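Local atomic coordinates of nidogen-1 (Mus musculus, PDB entry 1GL4), a protein that binds laminin tightly in basement membranes, and also collagen IV and perlecan; its G2 fragment, an EGF-like module followed by a beta-barrel, is represented here. Residues 36-44 with 126-134; 99-109 with 258-269. All blocks are in the same frame, centred on the assembly; numbering follows the deposited sequence.

Contact 1. Residues 36-44 with 126-134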
loop_
_atom_site.group_PDB
_atom_site.type_symbol
_atom_site.label_atom_id
_atom_site.label_comp_id
_atom_site.label_asym_id
_atom_site.label_seq_id
_atom_site.Cartn_x
_atom_site.Cartn_y
_atom_site.Cartn_z
ATOM N N TYR A 36 -7.532 -17.855 -8.752
ATOM C CA TYR A 36 -7.938 -16.454 -8.714
ATOM C C TYR A 36 -8.380 -16.171 -7.279
ATOM O O TYR A 36 -8.846 -17.078 -6.588
ATOM C CB TYR A 36 -9.097 -16.180 -9.682
ATOM C CG TYR A 36 -8.683 -16.137 -11.138
ATOM C CD1 TYR A 36 -8.336 -17.303 -11.820
ATOM C CD2 TYR A 36 -8.586 -14.923 -11.819
ATOM C CE1 TYR A 36 -7.897 -17.260 -13.144
ATOM C CE2 TYR A 36 -8.148 -14.869 -13.142
ATOM C CZ TYR A 36 -7.805 -16.041 -13.797
ATOM O OH TYR A 36 -7.369 -15.997 -15.103
ATOM N N THR A 37 -8.211 -14.933 -6.818
ATOM C CA THR A 37 -8.632 -14.586 -5.460
ATOM C C THR A 37 -9.580 -13.393 -5.507
ATOM O O THR A 37 -9.526 -12.584 -6.436
ATOM C CB THR A 37 -7.426 -14.256 -4.540
ATOM O OG1 THR A 37 -6.719 -13.119 -5.051
ATOM C CG2 THR A 37 -6.478 -15.439 -4.472
ATOM N N GLY A 38 -10.453 -13.294 -4.507
ATOM C CA GLY A 38 -11.416 -12.209 -4.464
ATOM C C GLY A 38 -12.714 -12.671 -3.828
ATOM O O GLY A 38 -12.755 -13.729 -3.204
ATOM N N ASN A 39 -13.783 -11.899 -4.003
ATOM C CA ASN A 39 -15.073 -12.252 -3.412
ATOM C C ASN A 39 -16.146 -12.683 -4.412
ATOM O O ASN A 39 -17.334 -12.643 -4.098
ATOM C CB ASN A 39 -15.601 -11.075 -2.589
ATOM C CG ASN A 39 -16.047 -9.914 -3.456
ATOM O OD1 ASN A 39 -15.772 -9.875 -4.659
ATOM N ND2 ASN A 39 -16.732 -8.953 -2.846
ATOM N N GLY A 40 -15.745 -13.091 -5.611
ATOM C CA GLY A 40 -16.732 -13.517 -6.592
ATOM C C GLY A 40 -17.171 -12.407 -7.530
ATOM O O GLY A 40 -17.257 -12.614 -8.743
ATOM N N ARG A 41 -17.464 -11.234 -6.972
ATOM C CA ARG A 41 -17.875 -10.085 -7.774
ATOM C C ARG A 41 -16.644 -9.456 -8.418
ATOM O O ARG A 41 -16.726 -8.856 -9.492
ATOM C CB ARG A 41 -18.585 -9.046 -6.897
ATOM C CG ARG A 41 -20.015 -9.408 -6.508
ATOM C CD ARG A 41 -20.572 -8.417 -5.494
ATOM N NE ARG A 41 -20.459 -7.038 -5.964
ATOM C CZ ARG A 41 -21.244 -6.487 -6.883
ATOM N NH1 ARG A 41 -22.220 -7.195 -7.440
ATOM N NH2 ARG A 41 -21.043 -5.229 -7.255
ATOM N N GLN A 42 -15.506 -9.603 -7.745
ATOM C CA GLN A 42 -14.227 -9.069 -8.211
ATOM C C GLN A 42 -13.171 -10.152 -7.964
ATOM O O GLN A 42 -13.072 -10.687 -6.851
ATOM C CB GLN A 42 -13.854 -7.806 -7.417
ATOM C CG GLN A 42 -14.947 -6.736 -7.295
ATOM C CD GLN A 42 -15.166 -5.943 -8.568
ATOM O OE1 GLN A 42 -14.265 -5.811 -9.392
ATOM N NE2 GLN A 42 -16.363 -5.385 -8.722
ATOM N N CYS A 43 -12.391 -10.478 -8.993
ATOM C CA CYS A 43 -11.356 -11.507 -8.873
ATOM C C CYS A 43 -10.086 -11.112 -9.630
ATOM O O CYS A 43 -10.163 -10.454 -10.663
ATOM C CB CYS A 43 -11.859 -12.846 -9.435
ATOM S SG CYS A 43 -13.412 -13.487 -8.720
ATOM N N VAL A 44 -8.926 -11.510 -9.104
ATOM C CA VAL A 44 -7.640 -11.240 -9.755
ATOM C C VAL A 44 -6.797 -12.517 -9.714
ATOM O O VAL A 44 -6.918 -13.321 -8.787
ATOM C CB VAL A 44 -6.858 -10.090 -9.062
ATOM C CG1 VAL A 44 -7.639 -8.788 -9.169
ATOM C CG2 VAL A 44 -6.591 -10.430 -7.602
ATOM N N GLY A 126 -7.573 -8.238 2.945
ATOM C CA GLY A 126 -8.669 -7.338 2.630
ATOM C C GLY A 126 -9.388 -7.551 1.307
ATOM O O GLY A 126 -10.616 -7.413 1.231
ATOM N N PHE A 127 -8.639 -7.873 0.257
ATOM C CA PHE A 127 -9.253 -8.081 -1.049
ATOM C C PHE A 127 -10.105 -9.342 -1.085
ATOM O O PHE A 127 -11.188 -9.343 -1.668
ATOM C CB PHE A 127 -8.202 -8.159 -2.158
ATOM C CG PHE A 127 -8.799 -8.095 -3.533
ATOM C CD1 PHE A 127 -9.341 -6.902 -4.008
ATOM C CD2 PHE A 127 -8.884 -9.236 -4.325
ATOM C CE1 PHE A 127 -9.965 -6.845 -5.253
ATOM C CE2 PHE A 127 -9.508 -9.194 -5.574
ATOM C CZ PHE A 127 -10.049 -7.998 -6.039
ATOM N N SER A 128 -9.623 -10.415 -0.465
ATOM C CA SER A 128 -10.387 -11.658 -0.434
ATOM C C SER A 128 -11.727 -11.437 0.265
ATOM O O SER A 128 -12.754 -11.955 -0.172
ATOM C CB SER A 128 -9.597 -12.762 0.281
ATOM O OG SER A 128 -8.515 -13.231 -0.525
ATOM N N ILE A 129 -11.722 -10.646 1.334
ATOM C CA ILE A 129 -12.951 -10.369 2.084
ATOM C C ILE A 129 -13.923 -9.385 1.416
ATOM O O ILE A 129 -15.129 -9.632 1.390
ATOM C CB ILE A 129 -12.618 -9.818 3.494
ATOM C CG1 ILE A 129 -11.869 -10.881 4.305
ATOM C CG2 ILE A 129 -13.904 -9.394 4.218
ATOM C CD1 ILE A 129 -11.250 -10.340 5.584
ATOM N N THR A 130 -13.406 -8.283 0.870
ATOM C CA THR A 130 -14.257 -7.248 0.266
ATOM C C THR A 130 -14.286 -7.129 -1.259
ATOM O O THR A 130 -15.162 -6.453 -1.809
ATOM C CB THR A 130 -13.868 -5.847 0.776
ATOM O OG1 THR A 130 -12.626 -5.461 0.173
ATOM C CG2 THR A 130 -13.693 -5.845 2.296
ATOM N N GLY A 131 -13.330 -7.744 -1.943
ATOM C CA GLY A 131 -13.296 -7.625 -3.390
ATOM C C GLY A 131 -12.946 -6.201 -3.806
ATOM O O GLY A 131 -13.189 -5.795 -4.945
ATOM N N GLY A 132 -12.375 -5.433 -2.883
ATOM C CA GLY A 132 -12.008 -4.063 -3.204
ATOM C C GLY A 132 -13.198 -3.125 -3.301
ATOM O O GLY A 132 -13.110 -2.063 -3.914
ATOM N N GLU A 133 -14.321 -3.531 -2.716
ATOM C CA GLU A 133 -15.532 -2.719 -2.699
ATOM C C GLU A 133 -15.853 -2.470 -1.230
ATOM O O GLU A 133 -16.445 -3.321 -0.574
ATOM C CB GLU A 133 -16.697 -3.473 -3.361
ATOM C CG GLU A 133 -16.471 -3.848 -4.826
ATOM C CD GLU A 133 -17.547 -4.789 -5.367
ATOM O OE1 GLU A 133 -17.779 -5.861 -4.768
ATOM O OE2 GLU A 133 -18.157 -4.462 -6.397
ATOM N N PHE A 134 -15.447 -1.317 -0.703
ATOM C CA PHE A 134 -15.702 -1.009 0.702
ATOM C C PHE A 134 -15.464 0.458 1.027
ATOM O O PHE A 134 -14.918 1.207 0.215
ATOM C CB PHE A 134 -14.822 -1.892 1.614
ATOM C CG PHE A 134 -13.329 -1.614 1.510
ATOM C CD1 PHE A 134 -12.693 -0.770 2.422
ATOM C CD2 PHE A 134 -12.559 -2.223 0.518
ATOM C CE1 PHE A 134 -11.319 -0.540 2.352
ATOM C CE2 PHE A 134 -11.179 -2.000 0.438
ATOM C CZ PHE A 134 -10.555 -1.156 1.358
HETATM O O HOH W 1 -6.877 -11.682 -2.468
HETATM O O HOH W 2 -17.522 -9.104 -0.099
#
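Strand 36-38 passes helix 126-130 with 6.7 Å between the axes, and their N-to-C directions differ by 71°. The backbones come closest where Gly-38 CA lies 4.2 Å from Ser-128 CA. Past the helix end Asn-39 CA lies 5.0 Å from Gly-131 CA. Here Gly-131 leaves helical geometry with positive phi, and a type I' turn runs from Thr-130 to Glu-133.

Arg-41 grips Glu-133 side-on. Arg-41 NE gives a nearly straight bond (160°) to Glu-133 OE1, 3.2 Å away, using the syn lone pair of that oxygen. Arg-41 NH2 reaches Glu-133 OE2 at 3.1 Å. Guanidinium and carboxylate are nearly coplanar. Gln-42 NE2 meets the same OE2 from above the carboxylate plane, on the face opposite to Arg-41 NH2. The Gln-42 chain bends at chi2 (-75°), which brings its amide back over Glu-133. Its OE1 accepts from Ile-158 N. Replacing Glu-133 by an alanine is likely to leave the Arg-41 charge without its mate and Gln-42 NE2 without this acceptor.

Asn-39 OD1 accepts from Gln-42 N at 3.1 Å in an Asx motif. The same amide lies against Gly-131 CA; a side chain on that residue would run into Asn-39 OD1. A water accepts from Asn-39 ND2 and probably gives a proton to Ile-129 O. Phe-127 turns its ring edge to Thr-37 O, while Val-44 CG2 packs 3.8 Å from Phe-127 CE2. A second water joins Thr-37 OG1 and Ser-128 OG, which also bonds to Glu-119.

The disulfide Cys-32 to Cys-43 holds the hairpin within the EGF-like module. Beyond the contact, Phe-127 meets Phe-116, and Phe-134 packs on helix 107-115. The EGF-like module is thus docked on the barrel beside the start of strand 133-142.

Contact 2. Residues 99-109 with 258-269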
loop_
_atom_site.group_PDB
_atom_site.type_symbol
_atom_site.label_atom_id
_atom_site.label_comp_id
_atom_site.label_asym_id
_atom_site.label_seq_id
_atom_site.Cartn_x
_atom_site.Cartn_y
_atom_site.Cartn_z
ATOM N N GLY A 99 3.533 18.616 2.740
ATOM C CA GLY A 99 4.271 17.396 2.454
ATOM C C GLY A 99 5.037 16.759 3.599
ATOM O O GLY A 99 4.905 15.560 3.846
ATOM N N TYR A 100 5.852 17.539 4.299
ATOM C CA TYR A 100 6.618 16.982 5.400
ATOM C C TYR A 100 5.741 16.609 6.594
ATOM O O TYR A 100 5.997 15.612 7.264
ATOM C CB TYR A 100 7.721 17.957 5.827
ATOM C CG TYR A 100 8.707 18.274 4.720
ATOM C CD1 TYR A 100 8.551 19.407 3.922
ATOM C CD2 TYR A 100 9.781 17.421 4.455
ATOM C CE1 TYR A 100 9.440 19.686 2.887
ATOM C CE2 TYR A 100 10.674 17.688 3.422
ATOM C CZ TYR A 100 10.499 18.824 2.644
ATOM O OH TYR A 100 11.384 19.099 1.630
ATOM N N SER A 101 4.691 17.386 6.845
ATOM C CA SER A 101 3.808 17.098 7.973
ATOM C C SER A 101 2.908 15.875 7.785
ATOM O O SER A 101 2.296 15.413 8.743
ATOM C CB SER A 101 2.956 18.327 8.307
ATOM O OG SER A 101 3.777 19.366 8.823
ATOM N N LEU A 102 2.823 15.357 6.562
ATOM C CA LEU A 102 2.005 14.171 6.295
ATOM C C LEU A 102 2.853 12.892 6.351
ATOM O O LEU A 102 2.326 11.778 6.265
ATOM C CB LEU A 102 1.345 14.273 4.916
ATOM C CG LEU A 102 0.374 15.435 4.669
ATOM C CD1 LEU A 102 -0.077 15.418 3.219
ATOM C CD2 LEU A 102 -0.817 15.325 5.605
ATOM N N LEU A 103 4.165 13.056 6.509
ATOM C CA LEU A 103 5.080 11.913 6.547
ATOM C C LEU A 103 4.733 10.784 7.518
ATOM O O LEU A 103 4.921 9.611 7.199
ATOM C CB LEU A 103 6.514 12.390 6.815
ATOM C CG LEU A 103 7.241 12.995 5.604
ATOM C CD1 LEU A 103 8.592 13.551 6.025
ATOM C CD2 LEU A 103 7.414 11.924 4.528
ATOM N N PRO A 104 4.229 11.113 8.717
ATOM C CA PRO A 104 3.895 10.040 9.661
ATOM C C PRO A 104 2.649 9.234 9.281
ATOM O O PRO A 104 2.422 8.153 9.818
ATOM C CB PRO A 104 3.678 10.787 10.983
ATOM C CG PRO A 104 4.439 12.075 10.804
ATOM C CD PRO A 104 4.146 12.428 9.370
ATOM N N LEU A 105 1.859 9.756 8.348
ATOM C CA LEU A 105 0.604 9.114 7.954
ATOM C C LEU A 105 0.669 7.975 6.937
ATOM O O LEU A 105 -0.134 7.922 6.001
ATOM C CB LEU A 105 -0.369 10.185 7.454
ATOM C CG LEU A 105 -0.503 11.402 8.380
ATOM C CD1 LEU A 105 -1.421 12.437 7.745
ATOM C CD2 LEU A 105 -1.040 10.961 9.728
ATOM N N ALA A 106 1.598 7.050 7.140
ATOM C CA ALA A 106 1.749 5.907 6.252
ATOM C C ALA A 106 0.443 5.122 6.054
ATOM O O ALA A 106 0.231 4.533 4.994
ATOM C CB ALA A 106 2.836 4.983 6.782
ATOM N N PRO A 107 -0.435 5.078 7.080
ATOM C CA PRO A 107 -1.701 4.346 6.943
ATOM C C PRO A 107 -2.588 4.821 5.788
ATOM O O PRO A 107 -3.569 4.159 5.439
ATOM C CB PRO A 107 -2.360 4.543 8.305
ATOM C CG PRO A 107 -1.183 4.547 9.228
ATOM C CD PRO A 107 -0.210 5.452 8.490
ATOM N N ILE A 108 -2.261 5.972 5.204
ATOM C CA ILE A 108 -3.026 6.463 4.063
ATOM C C ILE A 108 -2.843 5.423 2.958
ATOM O O ILE A 108 -3.790 5.071 2.256
ATOM C CB ILE A 108 -2.513 7.844 3.577
ATOM C CG1 ILE A 108 -3.001 8.943 4.522
ATOM C CG2 ILE A 108 -2.999 8.121 2.158
ATOM C CD1 ILE A 108 -2.455 10.326 4.179
ATOM N N GLY A 109 -1.617 4.926 2.822
ATOM C CA GLY A 109 -1.330 3.912 1.827
ATOM C C GLY A 109 -1.406 2.531 2.459
ATOM O O GLY A 109 -1.628 1.532 1.776
ATOM N N VAL A 258 8.868 6.047 4.473
ATOM C CA VAL A 258 8.046 7.197 4.106
ATOM C C VAL A 258 8.998 8.266 3.577
ATOM O O VAL A 258 10.116 8.408 4.073
ATOM C CB VAL A 258 7.228 7.748 5.313
ATOM C CG1 VAL A 258 6.347 6.652 5.885
ATOM C CG2 VAL A 258 8.160 8.302 6.388
ATOM N N LEU A 259 8.565 9.011 2.568
ATOM C CA LEU A 259 9.431 10.034 1.982
ATOM C C LEU A 259 8.674 11.122 1.239
ATOM O O LEU A 259 7.675 10.850 0.588
ATOM C CB LEU A 259 10.419 9.361 1.012
ATOM C CG LEU A 259 11.319 10.193 0.086
ATOM C CD1 LEU A 259 12.423 9.298 -0.462
ATOM C CD2 LEU A 259 10.512 10.785 -1.069
ATOM N N TYR A 260 9.147 12.359 1.347
ATOM C CA TYR A 260 8.527 13.456 0.615
ATOM C C TYR A 260 9.624 14.175 -0.153
ATOM O O TYR A 260 10.621 14.601 0.434
ATOM C CB TYR A 260 7.832 14.463 1.535
ATOM C CG TYR A 260 7.294 15.656 0.762
ATOM C CD1 TYR A 260 6.231 15.510 -0.135
ATOM C CD2 TYR A 260 7.908 16.910 0.856
ATOM C CE1 TYR A 260 5.799 16.581 -0.927
ATOM C CE2 TYR A 260 7.487 17.980 0.070
ATOM C CZ TYR A 260 6.434 17.809 -0.819
ATOM O OH TYR A 260 6.027 18.870 -1.595
ATOM N N ASN A 261 9.446 14.290 -1.464
ATOM C CA ASN A 261 10.424 14.970 -2.299
ATOM C C ASN A 261 9.859 16.302 -2.780
ATOM O O ASN A 261 8.858 16.354 -3.501
ATOM C CB ASN A 261 10.817 14.096 -3.494
ATOM C CG ASN A 261 11.841 14.770 -4.388
ATOM O OD1 ASN A 261 11.498 15.590 -5.240
ATOM N ND2 ASN A 261 13.109 14.447 -4.179
ATOM N N LYS A 262 10.514 17.375 -2.354
ATOM C CA LYS A 262 10.119 18.732 -2.692
ATOM C C LYS A 262 10.229 19.030 -4.189
ATOM O O LYS A 262 9.378 19.717 -4.754
ATOM C CB LYS A 262 10.990 19.712 -1.901
ATOM C CG LYS A 262 10.651 21.170 -2.110
ATOM C CD LYS A 262 11.604 22.056 -1.319
ATOM C CE LYS A 262 11.221 23.524 -1.429
ATOM N NZ LYS A 262 11.232 24.021 -2.835
ATOM N N GLU A 263 11.272 18.506 -4.828
ATOM C CA GLU A 263 11.496 18.738 -6.254
ATOM C C GLU A 263 10.359 18.258 -7.145
ATOM O O GLU A 263 9.917 18.987 -8.032
ATOM C CB GLU A 263 12.808 18.085 -6.701
ATOM C CG GLU A 263 14.059 18.791 -6.201
ATOM C CD GLU A 263 14.109 18.893 -4.689
ATOM O OE1 GLU A 263 14.046 17.840 -4.017
ATOM O OE2 GLU A 263 14.211 20.028 -4.175
ATOM N N GLU A 264 9.890 17.034 -6.926
ATOM C CA GLU A 264 8.798 16.505 -7.729
ATOM C C GLU A 264 7.472 16.613 -6.977
ATOM O O GLU A 264 6.425 16.214 -7.486
ATOM C CB GLU A 264 9.081 15.044 -8.127
ATOM C CG GLU A 264 10.373 14.880 -8.936
ATOM C CD GLU A 264 10.514 13.521 -9.611
ATOM O OE1 GLU A 264 11.603 13.249 -10.154
ATOM O OE2 GLU A 264 9.549 12.727 -9.616
ATOM N N ARG A 265 7.525 17.175 -5.773
ATOM C CA ARG A 265 6.337 17.342 -4.937
ATOM C C ARG A 265 5.560 16.039 -4.856
ATOM O O ARG A 265 4.360 15.987 -5.143
ATOM C CB ARG A 265 5.439 18.443 -5.499
ATOM C CG ARG A 265 6.054 19.822 -5.441
ATOM C CD ARG A 265 5.067 20.866 -5.912
ATOM N NE ARG A 265 5.545 22.219 -5.657
ATOM C CZ ARG A 265 4.782 23.305 -5.749
ATOM N NH1 ARG A 265 3.503 23.193 -6.089
ATOM N NH2 ARG A 265 5.297 24.502 -5.497
ATOM N N ILE A 266 6.249 14.982 -4.450
ATOM C CA ILE A 266 5.620 13.679 -4.357
ATOM C C ILE A 266 5.813 13.048 -2.990
ATOM O O ILE A 266 6.899 13.096 -2.416
ATOM C CB ILE A 266 6.174 12.740 -5.454
ATOM C CG1 ILE A 266 5.560 11.348 -5.319
ATOM C CG2 ILE A 266 7.692 12.685 -5.369
ATOM C CD1 ILE A 266 5.882 10.434 -6.488
ATOM N N LEU A 267 4.734 12.473 -2.471
ATOM C CA LEU A 267 4.736 11.809 -1.177
ATOM C C LEU A 267 4.742 10.302 -1.451
ATOM O O LEU A 267 3.925 9.813 -2.232
ATOM C CB LEU A 267 3.472 12.219 -0.413
ATOM C CG LEU A 267 3.180 11.750 1.008
ATOM C CD1 LEU A 267 4.229 12.270 1.989
ATOM C CD2 LEU A 267 1.792 12.259 1.396
ATOM N N ARG A 268 5.661 9.576 -0.815
ATOM C CA ARG A 268 5.776 8.129 -1.014
ATOM C C ARG A 268 5.684 7.311 0.281
ATOM O O ARG A 268 6.278 7.670 1.305
ATOM C CB ARG A 268 7.102 7.808 -1.725
ATOM C CG ARG A 268 7.256 8.444 -3.114
ATOM C CD ARG A 268 8.630 8.147 -3.717
ATOM N NE ARG A 268 8.779 8.661 -5.081
ATOM C CZ ARG A 268 8.134 8.175 -6.141
ATOM N NH1 ARG A 268 7.293 7.158 -6.001
ATOM N NH2 ARG A 268 8.326 8.703 -7.344
ATOM N N TYR A 269 4.930 6.213 0.223
ATOM C CA TYR A 269 4.749 5.312 1.364
ATOM C C TYR A 269 4.972 3.870 0.896
ATOM O O TYR A 269 4.460 3.475 -0.153
ATOM C CB TYR A 269 3.317 5.401 1.914
ATOM C CG TYR A 269 2.874 6.747 2.443
ATOM C CD1 TYR A 269 1.643 7.283 2.062
ATOM C CD2 TYR A 269 3.632 7.445 3.387
ATOM C CE1 TYR A 269 1.167 8.473 2.610
ATOM C CE2 TYR A 269 3.160 8.642 3.947
ATOM C CZ TYR A 269 1.927 9.143 3.555
ATOM O OH TYR A 269 1.427 10.297 4.113
#
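Residues 99-109, irregular turns leading into the start of helix 107-115, lie across one face of the hairpin of strands 258-261 and 266-269, with Ala-106 CA 5.8 Å from Tyr-269 CA.

Gly-99 CA sits over the centre of the Tyr-260 ring, 3.6 Å from its centroid. Tyr-260 turns its CD2 edge to the face of Tyr-100 in a T-shaped stack, centroids 5.0 Å apart and planes at 77°. With CG anti to the backbone N (chi1 175°), the Tyr-260 ring reaches both residues, and its OH bonds to Ile-94 O. Leu-103 CD2 presses on the strand backbone, 3.6 Å from Tyr-260 N, and also touches Val-258 and Leu-267. Ala-106 CA lies over one face of the Tyr-269 ring, offset toward the rim, in a CH-pi contact. Tyr-269 OH donates to Leu-102 O at 2.8 Å, from above the carbonyl plane. Leu-105 N reaches that oxygen from the opposite face. Arg-268, involved in perlecan binding, starts away from 99-109 and bonds to the backbone of another protein chain.

The contact is mostly buried, apolar and aromatic. Two donors satisfy Leu-102 O, and the Tyr-269 bond probably helps hold the turn to the strand.

In the fold
From the N terminus the chain first builds the EGF-like module, whose last hairpin is 36-44. It then enters the barrel and forms strands 49-62, 69-81 and 86-92 before reaching 99-109, whose end begins helix 107-115. After that helix, 126-134 turns back to 36-44, so contact 1 closes a loop across the border of the two modules. The remaining barrel strands lead to 258-269, which closes the longer loop of contact 2 on 99-109. The segments alternate, so the two loops cross. The contacts lie on opposite sides of the chain's centre, 28 Å apart between centres. Contact 1 joins module to barrel; contact 2 joins the turns before helix 107-115 to a barrel hairpin.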